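Local coordinates for thymidylate synthase thyX (Helicobacter pylori, PDB 3N3Y), which probably catalyses the FAD-dependent reductive methylation of dUMP to dTMP, with methylenetetrahydrofolate as methyl donor and NADPH as reductant, working as a homotetramer, at residues Y35-D38 and K42-E45; S81-A86 and T180-N185; E104-L109 and E115-F120. One frame throughout, in Å; residues are numbered along the deposited sequence.

Interaction 1: residues Y35-D38 and K42-E45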
loop_
_atom_site.group_PDB
_atom_site.type_symbol
_atom_site.label_atom_id
_atom_site.label_comp_id
_atom_site.label_asym_id
_atom_site.label_seq_id
_atom_site.Cartn_x
_atom_site.Cartn_y
_atom_site.Cartn_z
ATOM N N TYR A 35 -31.813 -9.040 6.148
ATOM C CA TYR A 35 -31.512 -9.494 7.504
ATOM C C TYR A 35 -31.048 -8.356 8.418
ATOM O O TYR A 35 -30.770 -8.571 9.601
ATOM C CB TYR A 35 -30.443 -10.585 7.484
ATOM C CG TYR A 35 -30.826 -11.863 6.767
ATOM C CD1 TYR A 35 -31.999 -12.538 7.080
ATOM C CD2 TYR A 35 -29.992 -12.415 5.802
ATOM C CE1 TYR A 35 -32.340 -13.717 6.437
ATOM C CE2 TYR A 35 -30.323 -13.592 5.156
ATOM C CZ TYR A 35 -31.498 -14.239 5.476
ATOM O OH TYR A 35 -31.831 -15.412 4.829
ATOM N N SER A 36 -30.971 -7.151 7.862
ATOM C CA SER A 36 -30.447 -5.989 8.582
ATOM C C SER A 36 -31.435 -5.483 9.632
ATOM O O SER A 36 -32.644 -5.537 9.429
ATOM C CB SER A 36 -30.127 -4.876 7.587
ATOM O OG SER A 36 -29.838 -3.658 8.240
ATOM N N ASP A 37 -30.923 -4.989 10.751
ATOM C CA ASP A 37 -31.797 -4.423 11.772
ATOM C C ASP A 37 -31.603 -2.916 12.006
ATOM O O ASP A 37 -31.835 -2.415 13.114
ATOM C CB ASP A 37 -31.700 -5.208 13.083
ATOM C CG ASP A 37 -30.328 -5.144 13.701
ATOM O OD1 ASP A 37 -29.442 -4.461 13.141
ATOM O OD2 ASP A 37 -30.141 -5.777 14.758
ATOM N N ASP A 38 -31.186 -2.201 10.961
ATOM C CA ASP A 38 -31.213 -0.740 10.969
ATOM C C ASP A 38 -30.148 -0.176 11.923
ATOM O O ASP A 38 -30.348 0.871 12.549
ATOM C CB ASP A 38 -32.629 -0.256 11.353
ATOM C CG ASP A 38 -32.905 1.206 10.958
ATOM O OD1 ASP A 38 -32.140 1.776 10.128
ATOM O OD2 ASP A 38 -33.903 1.775 11.484
ATOM N N LYS A 42 -27.737 -6.817 16.022
ATOM C CA LYS A 42 -27.424 -7.829 15.010
ATOM C C LYS A 42 -26.503 -7.276 13.924
ATOM O O LYS A 42 -25.686 -8.007 13.367
ATOM C CB LYS A 42 -28.691 -8.414 14.377
ATOM C CG LYS A 42 -29.568 -9.177 15.353
ATOM C CD LYS A 42 -30.489 -10.147 14.638
ATOM C CE LYS A 42 -29.699 -11.275 13.978
ATOM N NZ LYS A 42 -28.949 -12.120 14.961
ATOM N N ASP A 43 -26.638 -5.989 13.619
ATOM C CA ASP A 43 -25.715 -5.351 12.684
ATOM C C ASP A 43 -24.320 -5.219 13.311
ATOM O O ASP A 43 -23.316 -5.496 12.645
ATOM C CB ASP A 43 -26.252 -3.995 12.199
ATOM C CG ASP A 43 -27.335 -4.140 11.117
ATOM O OD1 ASP A 43 -27.494 -5.258 10.575
ATOM O OD2 ASP A 43 -28.022 -3.138 10.802
ATOM N N LYS A 44 -24.260 -4.811 14.585
ATOM C CA LYS A 44 -22.980 -4.712 15.296
ATOM C C LYS A 44 -22.325 -6.077 15.378
ATOM O O LYS A 44 -21.118 -6.213 15.207
ATOM C CB LYS A 44 -23.152 -4.175 16.724
ATOM C CG LYS A 44 -23.386 -2.678 16.850
ATOM C CD LYS A 44 -23.500 -2.294 18.327
ATOM C CE LYS A 44 -24.432 -3.263 19.066
ATOM N NZ LYS A 44 -24.598 -2.964 20.519
ATOM N N GLU A 45 -23.136 -7.090 15.654
ATOM C CA GLU A 45 -22.629 -8.441 15.785
ATOM C C GLU A 45 -21.981 -8.886 14.489
ATOM O O GLU A 45 -20.952 -9.563 14.501
ATOM C CB GLU A 45 -23.759 -9.393 16.158
ATOM C CG GLU A 45 -23.491 -10.833 15.786
ATOM C CD GLU A 45 -22.316 -11.433 16.545
ATOM O OE1 GLU A 45 -21.633 -10.689 17.290
ATOM O OE2 GLU A 45 -22.079 -12.657 16.398
#

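Interaction 2: residues S81-A86 and T180-N185. With FAD (flavin-adenine dinucleotide), chain F.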
loop_
_atom_site.group_PDB
_atom_site.type_symbol
_atom_site.label_atom_id
_atom_site.label_comp_id
_atom_site.label_asym_id
_atom_site.label_seq_id
_atom_site.Cartn_x
_atom_site.Cartn_y
_atom_site.Cartn_z
ATOM N N SER A 81 6.241 4.876 12.617
ATOM C CA SER A 81 6.491 5.094 11.180
ATOM C C SER A 81 6.604 3.829 10.328
ATOM O O SER A 81 6.315 3.875 9.130
ATOM C CB SER A 81 7.762 5.923 10.987
ATOM O OG SER A 81 7.498 7.260 11.344
ATOM N N ARG A 82 7.020 2.713 10.934
ATOM C CA ARG A 82 7.177 1.445 10.196
ATOM C C ARG A 82 5.852 0.743 9.848
ATOM O O ARG A 82 5.821 -0.182 9.018
ATOM C CB ARG A 82 8.122 0.482 10.930
ATOM C CG ARG A 82 9.560 1.008 11.067
ATOM C CD ARG A 82 10.240 1.094 9.703
ATOM N NE ARG A 82 10.313 -0.226 9.078
ATOM C CZ ARG A 82 11.255 -1.124 9.334
ATOM N NH1 ARG A 82 12.230 -0.832 10.171
ATOM N NH2 ARG A 82 11.238 -2.309 8.743
ATOM N N HIS A 83 4.762 1.168 10.477
ATOM C CA HIS A 83 3.439 0.706 10.045
ATOM C C HIS A 83 2.981 1.522 8.842
ATOM O O HIS A 83 2.559 2.665 8.966
ATOM C CB HIS A 83 2.436 0.746 11.190
ATOM C CG HIS A 83 2.728 -0.263 12.250
ATOM N ND1 HIS A 83 2.118 -1.500 12.286
ATOM C CD2 HIS A 83 3.599 -0.239 13.288
ATOM C CE1 HIS A 83 2.588 -2.186 13.315
ATOM N NE2 HIS A 83 3.493 -1.447 13.933
ATOM N N ARG A 84 3.102 0.914 7.670
ATOM C CA ARG A 84 3.002 1.633 6.417
ATOM C C ARG A 84 1.559 1.923 6.002
ATOM O O ARG A 84 1.288 2.877 5.258
ATOM C CB ARG A 84 3.744 0.859 5.323
ATOM C CG ARG A 84 5.245 0.823 5.562
ATOM C CD ARG A 84 5.893 -0.257 4.767
ATOM N NE ARG A 84 5.508 -1.577 5.252
ATOM C CZ ARG A 84 5.986 -2.706 4.750
ATOM N NH1 ARG A 84 6.863 -2.655 3.756
ATOM N NH2 ARG A 84 5.601 -3.872 5.241
ATOM N N ILE A 85 0.632 1.102 6.471
ATOM C CA ILE A 85 -0.750 1.298 6.083
ATOM C C ILE A 85 -1.448 2.231 7.051
ATOM O O ILE A 85 -2.294 1.816 7.845
ATOM C CB ILE A 85 -1.483 -0.016 5.906
ATOM C CG1 ILE A 85 -0.615 -0.949 5.056
ATOM C CG2 ILE A 85 -2.841 0.240 5.234
ATOM C CD1 ILE A 85 -1.331 -2.201 4.633
ATOM N N ALA A 86 -1.051 3.502 6.966
ATOM C CA ALA A 86 -1.558 4.558 7.819
ATOM C C ALA A 86 -1.087 5.897 7.258
ATOM O O ALA A 86 -0.231 5.935 6.388
ATOM C CB ALA A 86 -1.072 4.368 9.254
ATOM N N THR A 180 -2.199 -5.405 17.865
ATOM C CA THR A 180 -1.647 -6.727 18.127
ATOM C C THR A 180 -0.118 -6.723 18.263
ATOM O O THR A 180 0.425 -7.244 19.236
ATOM C CB THR A 180 -2.061 -7.716 17.029
ATOM O OG1 THR A 180 -3.486 -7.757 16.965
ATOM C CG2 THR A 180 -1.527 -9.121 17.314
ATOM N N LEU A 181 0.571 -6.140 17.284
ATOM C CA LEU A 181 2.040 -6.116 17.276
ATOM C C LEU A 181 2.634 -5.299 18.440
ATOM O O LEU A 181 3.665 -5.665 18.994
ATOM C CB LEU A 181 2.568 -5.574 15.934
ATOM C CG LEU A 181 2.485 -6.468 14.686
ATOM C CD1 LEU A 181 2.597 -5.670 13.400
ATOM C CD2 LEU A 181 3.547 -7.563 14.712
ATOM N N ARG A 182 1.981 -4.201 18.808
ATOM C CA ARG A 182 2.585 -3.240 19.720
ATOM C C ARG A 182 2.117 -3.357 21.176
ATOM O O ARG A 182 2.700 -2.732 22.049
ATOM C CB ARG A 182 2.399 -1.806 19.205
ATOM C CG ARG A 182 2.973 -1.583 17.805
ATOM C CD ARG A 182 4.471 -1.862 17.775
ATOM N NE ARG A 182 5.053 -1.537 16.479
ATOM C CZ ARG A 182 6.358 -1.576 16.196
ATOM N NH1 ARG A 182 7.237 -1.915 17.127
ATOM N NH2 ARG A 182 6.784 -1.271 14.975
ATOM N N SER A 183 1.081 -4.154 21.427
ATOM C CA SER A 183 0.632 -4.434 22.784
ATOM C C SER A 183 1.299 -5.712 23.293
ATOM O O SER A 183 1.114 -6.113 24.444
ATOM C CB SER A 183 -0.898 -4.571 22.849
ATOM O OG SER A 183 -1.340 -5.778 22.240
ATOM N N SER A 184 2.066 -6.353 22.420
ATOM C CA SER A 184 2.806 -7.558 22.774
ATOM C C SER A 184 3.895 -7.305 23.825
ATOM O O SER A 184 4.365 -6.168 23.995
ATOM C CB SER A 184 3.459 -8.118 21.524
ATOM O OG SER A 184 4.657 -8.772 21.862
ATOM N N ASN A 185 4.324 -8.359 24.517
ATOM C CA ASN A 185 5.400 -8.205 25.503
ATOM C C ASN A 185 6.782 -8.105 24.857
ATOM O O ASN A 185 7.748 -7.817 25.528
ATOM C CB ASN A 185 5.393 -9.350 26.518
ATOM C CG ASN A 185 5.634 -10.692 25.865
ATOM O OD1 ASN A 185 4.757 -11.227 25.185
ATOM N ND2 ASN A 185 6.836 -11.229 26.032
HETATM P PA FAD F . 2.254 -2.343 7.867
HETATM O O1A FAD F . 1.280 -1.258 8.254
HETATM O O2A FAD F . 3.565 -1.869 7.296
HETATM O O5B FAD F . 1.511 -3.362 6.886
HETATM C C5B FAD F . 0.196 -3.805 7.164
HETATM C C4B FAD F . 0.046 -5.105 6.407
HETATM O O4B FAD F . 0.163 -4.829 5.021
HETATM C C3B FAD F . 1.192 -6.045 6.736
HETATM O O3B FAD F . 0.902 -6.870 7.846
HETATM C C2B FAD F . 1.395 -6.816 5.454
HETATM O O2B FAD F . 0.452 -7.856 5.420
HETATM C C1B FAD F . 0.942 -5.830 4.398
HETATM N N9A FAD F . 2.023 -5.136 3.688
HETATM C C8A FAD F . 2.301 -3.800 3.776
HETATM N N7A FAD F . 3.328 -3.545 2.937
HETATM C C5A FAD F . 3.698 -4.690 2.320
HETATM C C6A FAD F . 4.693 -4.974 1.394
HETATM N N6A FAD F . 5.385 -3.988 0.801
HETATM N N1A FAD F . 4.823 -6.271 0.953
HETATM C C2A FAD F . 3.989 -7.264 1.423
HETATM N N3A FAD F . 3.012 -6.974 2.340
HETATM C C4A FAD F . 2.880 -5.703 2.781
HETATM N N1 FAD F . 11.946 -3.784 11.763
HETATM C C2 FAD F . 13.296 -3.829 11.439
HETATM O O2 FAD F . 13.711 -3.374 10.375
HETATM N N3 FAD F . 14.203 -4.374 12.315
HETATM C C4 FAD F . 13.763 -4.887 13.518
HETATM O O4 FAD F . 14.586 -5.372 14.295
HETATM C C4X FAD F . 12.404 -4.845 13.846
HETATM N N5 FAD F . 11.971 -5.359 15.041
HETATM C C5X FAD F . 10.639 -5.312 15.386
HETATM C C6 FAD F . 10.244 -5.832 16.619
HETATM C C7 FAD F . 8.906 -5.802 16.983
HETATM C C7M FAD F . 8.483 -6.369 18.313
HETATM C C8 FAD F . 7.965 -5.243 16.119
HETATM C C8M FAD F . 6.520 -5.217 16.530
HETATM C C9 FAD F . 8.361 -4.727 14.881
HETATM C C9A FAD F . 9.709 -4.751 14.506
HETATM N N10 FAD F . 10.141 -4.237 13.287
HETATM C C10 FAD F . 11.489 -4.285 12.965
HETATM C "C1'" FAD F . 9.176 -3.611 12.309
HETATM C "C2'" FAD F . 8.494 -4.644 11.410
HETATM O "O2'" FAD F . 9.437 -5.239 10.552
HETATM C "C3'" FAD F . 7.363 -4.018 10.576
HETATM O "O3'" FAD F . 7.851 -3.126 9.594
HETATM C "C4'" FAD F . 6.360 -3.251 11.438
HETATM O "O4'" FAD F . 6.039 -4.029 12.573
HETATM C "C5'" FAD F . 5.088 -2.959 10.647
HETATM O "O5'" FAD F . 4.471 -4.211 10.404
HETATM P P FAD F . 3.503 -4.512 9.142
HETATM O O1P FAD F . 2.715 -5.772 9.406
HETATM O O2P FAD F . 4.293 -4.595 7.867
HETATM O O3P FAD F . 2.483 -3.270 9.162
#

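Interaction 3: residues E104-L109 and E115-F120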
loop_
_atom_site.group_PDB
_atom_site.type_symbol
_atom_site.label_atom_id
_atom_site.label_comp_id
_atom_site.label_asym_id
_atom_site.label_seq_id
_atom_site.Cartn_x
_atom_site.Cartn_y
_atom_site.Cartn_z
ATOM N N GLU A 104 15.070 28.804 29.408
ATOM C CA GLU A 104 16.216 28.913 30.316
ATOM C C GLU A 104 16.944 27.590 30.443
ATOM O O GLU A 104 16.349 26.532 30.234
ATOM C CB GLU A 104 15.785 29.353 31.726
ATOM C CG GLU A 104 14.907 30.585 31.778
ATOM C CD GLU A 104 15.385 31.675 30.837
ATOM O OE1 GLU A 104 16.612 31.943 30.803
ATOM O OE2 GLU A 104 14.529 32.260 30.130
ATOM N N SER A 105 18.222 27.661 30.815
ATOM C CA SER A 105 19.057 26.477 30.990
ATOM C C SER A 105 18.384 25.434 31.871
ATOM O O SER A 105 17.622 25.778 32.767
ATOM C CB SER A 105 20.409 26.858 31.597
ATOM O OG SER A 105 21.128 25.697 31.970
ATOM N N PHE A 106 18.667 24.161 31.610
ATOM C CA PHE A 106 18.154 23.070 32.445
ATOM C C PHE A 106 19.205 22.585 33.456
ATOM O O PHE A 106 18.959 21.647 34.217
ATOM C CB PHE A 106 17.667 21.907 31.575
ATOM C CG PHE A 106 16.571 22.283 30.605
ATOM C CD1 PHE A 106 15.253 22.370 31.028
ATOM C CD2 PHE A 106 16.863 22.553 29.275
ATOM C CE1 PHE A 106 14.245 22.723 30.146
ATOM C CE2 PHE A 106 15.859 22.908 28.389
ATOM C CZ PHE A 106 14.547 22.992 28.830
ATOM N N LEU A 107 20.379 23.215 33.442
ATOM C CA LEU A 107 21.428 22.938 34.422
ATOM C C LEU A 107 21.441 24.032 35.493
ATOM O O LEU A 107 21.200 25.198 35.194
ATOM C CB LEU A 107 22.798 22.855 33.748
ATOM C CG LEU A 107 22.902 21.847 32.604
ATOM C CD1 LEU A 107 24.301 21.863 31.970
ATOM C CD2 LEU A 107 22.533 20.450 33.084
ATOM N N PRO A 108 21.719 23.653 36.746
ATOM C CA PRO A 108 22.096 22.290 37.113
ATOM C C PRO A 108 20.880 21.392 37.216
ATOM O O PRO A 108 19.758 21.872 37.387
ATOM C CB PRO A 108 22.723 22.475 38.493
ATOM C CG PRO A 108 21.946 23.604 39.082
ATOM C CD PRO A 108 21.608 24.529 37.929
ATOM N N LEU A 109 21.105 20.093 37.092
ATOM C CA LEU A 109 20.048 19.123 37.297
ATOM C C LEU A 109 19.554 19.288 38.713
ATOM O O LEU A 109 20.348 19.427 39.647
ATOM C CB LEU A 109 20.578 17.701 37.100
ATOM C CG LEU A 109 21.166 17.395 35.717
ATOM C CD1 LEU A 109 21.457 15.911 35.558
ATOM C CD2 LEU A 109 20.227 17.877 34.617
ATOM N N GLU A 115 11.757 18.687 36.142
ATOM C CA GLU A 115 10.351 18.811 35.803
ATOM C C GLU A 115 10.203 19.656 34.550
ATOM O O GLU A 115 9.467 19.292 33.640
ATOM C CB GLU A 115 9.536 19.409 36.951
ATOM C CG GLU A 115 8.034 19.590 36.627
ATOM C CD GLU A 115 7.288 18.258 36.396
ATOM O OE1 GLU A 115 7.692 17.222 36.986
ATOM O OE2 GLU A 115 6.290 18.249 35.627
ATOM N N ARG A 116 10.912 20.779 34.499
ATOM C CA ARG A 116 10.879 21.648 33.322
ATOM C C ARG A 116 11.222 20.905 32.015
ATOM O O ARG A 116 10.607 21.134 30.981
ATOM C CB ARG A 116 11.831 22.829 33.497
ATOM C CG ARG A 116 11.345 23.923 34.439
ATOM C CD ARG A 116 12.336 25.069 34.453
ATOM N NE ARG A 116 12.566 25.589 33.108
ATOM C CZ ARG A 116 13.769 25.763 32.559
ATOM N NH1 ARG A 116 14.866 25.457 33.232
ATOM N NH2 ARG A 116 13.877 26.241 31.328
ATOM N N ALA A 117 12.219 20.027 32.076
ATOM C CA ALA A 117 12.700 19.317 30.903
ATOM C C ALA A 117 11.682 18.310 30.378
ATOM O O ALA A 117 11.729 17.932 29.214
ATOM C CB ALA A 117 14.009 18.625 31.213
ATOM N N ARG A 118 10.763 17.884 31.236
ATOM C CA ARG A 118 9.761 16.906 30.830
ATOM C C ARG A 118 8.783 17.474 29.831
ATOM O O ARG A 118 8.023 16.733 29.232
ATOM C CB ARG A 118 8.997 16.348 32.017
ATOM C CG ARG A 118 9.753 15.297 32.780
ATOM C CD ARG A 118 8.827 14.613 33.771
ATOM N NE ARG A 118 8.298 13.357 33.251
ATOM C CZ ARG A 118 7.774 12.394 34.007
ATOM N NH1 ARG A 118 7.702 12.551 35.320
ATOM N NH2 ARG A 118 7.321 11.275 33.452
ATOM N N GLU A 119 8.794 18.786 29.651
ATOM C CA GLU A 119 7.987 19.372 28.593
ATOM C C GLU A 119 8.519 18.959 27.225
ATOM O O GLU A 119 7.776 18.917 26.257
ATOM C CB GLU A 119 7.967 20.901 28.679
ATOM C CG GLU A 119 7.095 21.547 27.601
ATOM C CD GLU A 119 7.386 23.036 27.365
ATOM O OE1 GLU A 119 8.055 23.680 28.210
ATOM O OE2 GLU A 119 6.930 23.566 26.323
ATOM N N PHE A 120 9.811 18.671 27.144
ATOM C CA PHE A 120 10.444 18.398 25.863
ATOM C C PHE A 120 10.927 16.967 25.728
ATOM O O PHE A 120 11.278 16.538 24.641
ATOM C CB PHE A 120 11.635 19.324 25.655
ATOM C CG PHE A 120 11.273 20.778 25.611
ATOM C CD1 PHE A 120 10.723 21.333 24.465
ATOM C CD2 PHE A 120 11.505 21.597 26.708
ATOM C CE1 PHE A 120 10.388 22.677 24.420
ATOM C CE2 PHE A 120 11.171 22.948 26.671
ATOM C CZ PHE A 120 10.613 23.486 25.521
#

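Interaction 1: residues Y35-D38 and K42-E45
The carboxylates of Asp37 and Asp43 meet steeply, their planes 69° apart, and Asp37 OD1 stands over a face of the Asp43 group, 2.9 Å from its CG. At its edge Ser36 OG gives a hydrogen bond to the syn lone pair of Asp43 OD2 (3.2 Å); the backbone N of Asp37, on the same face as Asp37 OD1, reaches both Asp43 oxygens by weak bonds only. The Asp37 carboxylate has backbone N-H groups for partners. Lys42 N donates to Asp37 OD2 at 2.9 Å, on the syn side and 17° out of plane, while Asp43 N makes a weak bond to Asp37 OD1 (3.2 Å). The loop before helix 41-51 thus sets an acidic group against amides at the start of that helix, and Asp43 reaches back to the loop in return. Asp37 can reach because CG stands between its backbone N and carbonyl carbon (chi1 64°), and the two acidic side chains run antiparallel and overlap. Two acceptors, Asp37 OD1 and Asp43 OD2, come within 3.0 Å. Arg27 of helix 20-30, salt-bridged to Asp43 OD1, and the amide of Gly39, bonded to Asp43 OD2, probably offset the like charge.

Interaction 2: residues S81-A86 and T180-N185
Arg182 runs alongside the imidazole of His83, pointing the other way, and leads outward from helix 172-182. CB starts toward the loop 81-86; CG, anti to the carbonyl carbon (chi1 -57°), lies 3.9 Å from His83 NE2, and the bend at chi2 keeps CD at nearly the same separation. NE makes the hydrogen bond across the contact, donating to His83 NE2 over 3.0 Å with an N-H...acceptor angle of 155°. The bond lies near both planes although ring and guanidinium are turned 63° apart. Beyond it the guanidinium lays one face over the flavin's methyl C8M, which is 3.4 Å from Arg182 NH1, and NH2 is hydrogen-bonded to O2 of a bound dUMP.

His83 is held from other sides as well. Leu181 CD1 touches its edge at CE1 (3.5 Å), and FAD C5' sits 3.6 Å above the ring plane, over the ring centre. Its loop neighbours grip the same cofactor: Arg84 N and NE both donate to FAD O2A, Ile85 N to O1A, and Arg82 NH1 and NH2 both to the flavin O2, NH1 also bonding O3' of dUMP. Glu61 of a third subunit forms a salt bridge with Arg84.

With NE2 serving as acceptor, the histidine probably limits rotation of the guanidinium and would act as a second-shell residue for Arg182, consistent with that arginine's predicted part in activating dUMP at N3.

Interaction 3: residues E104-L109 and E115-F120
A turn at chi3 (56°) in the otherwise extended chain of Arg116 brings its guanidinium back beside Phe106, whose CG stands anti to its own carbonyl carbon (chi1 -59°), which carries the end of the ring to Ala117 and Phe120. The outcome is nearly parallel: ring and guanidinium planes are 10° apart, with Phe106 CE1 at one guanidinium face, displaced toward the rim and 3.7 Å from NH2.

The edge of the same guanidinium holds two successive backbone carbonyls. Arg116 NH2 donates to Glu104 O at 2.7 Å in an almost straight bond, and NH1 to Ser105 O at 2.8 Å. Both oxygens lie in the guanidinium plane, whereas each donor stands above the plane of its carbonyl. This pair of bonds fixes the rotation of the arginine and ties the loop's backbone to the helix. Ser105 OG accepts from Leu107 N (3.0 Å), an ST turn that shapes the chain around Phe106.

Apolar packing carries on from the polar grip. Phe106 CD1 lies 4.0 Å from Ala117 CB, and at the end of the ring CZ meets Phe120 CD2 at the same separation, the two aromatic side chains crossing at about a right angle.

Behind the loop runs helix 127-145, whose Leu137 packs on Phe106 and whose Glu138 accepts from Phe106 N. Further along, the backbone of Phe120 is hydrogen-bonded to Lys163, at the start of strand 163-171.

In the fold
Interactions 1 and 3 are local, each joining a loop to the helix just after it, and they lie on opposite sides of the chain's centre, about 55 Å apart between centres. Interaction 2 alone is fully buried, about 10 Å from that centre, and joins parts 94 residues apart; interaction 3 is nested in the long excursion it closes. Chemistry follows place. At the surface, 35-38 and 42-45 pair acidic groups with amides and a hydroxyl. Partly buried 104-109 and 115-120 combine arginine-to-carbonyl bonds with aromatic packing. In the core, a histidine-arginine bond lies against FAD and dUMP, and there other subunits take part, whereas none touches the segments of interactions 1 and 3.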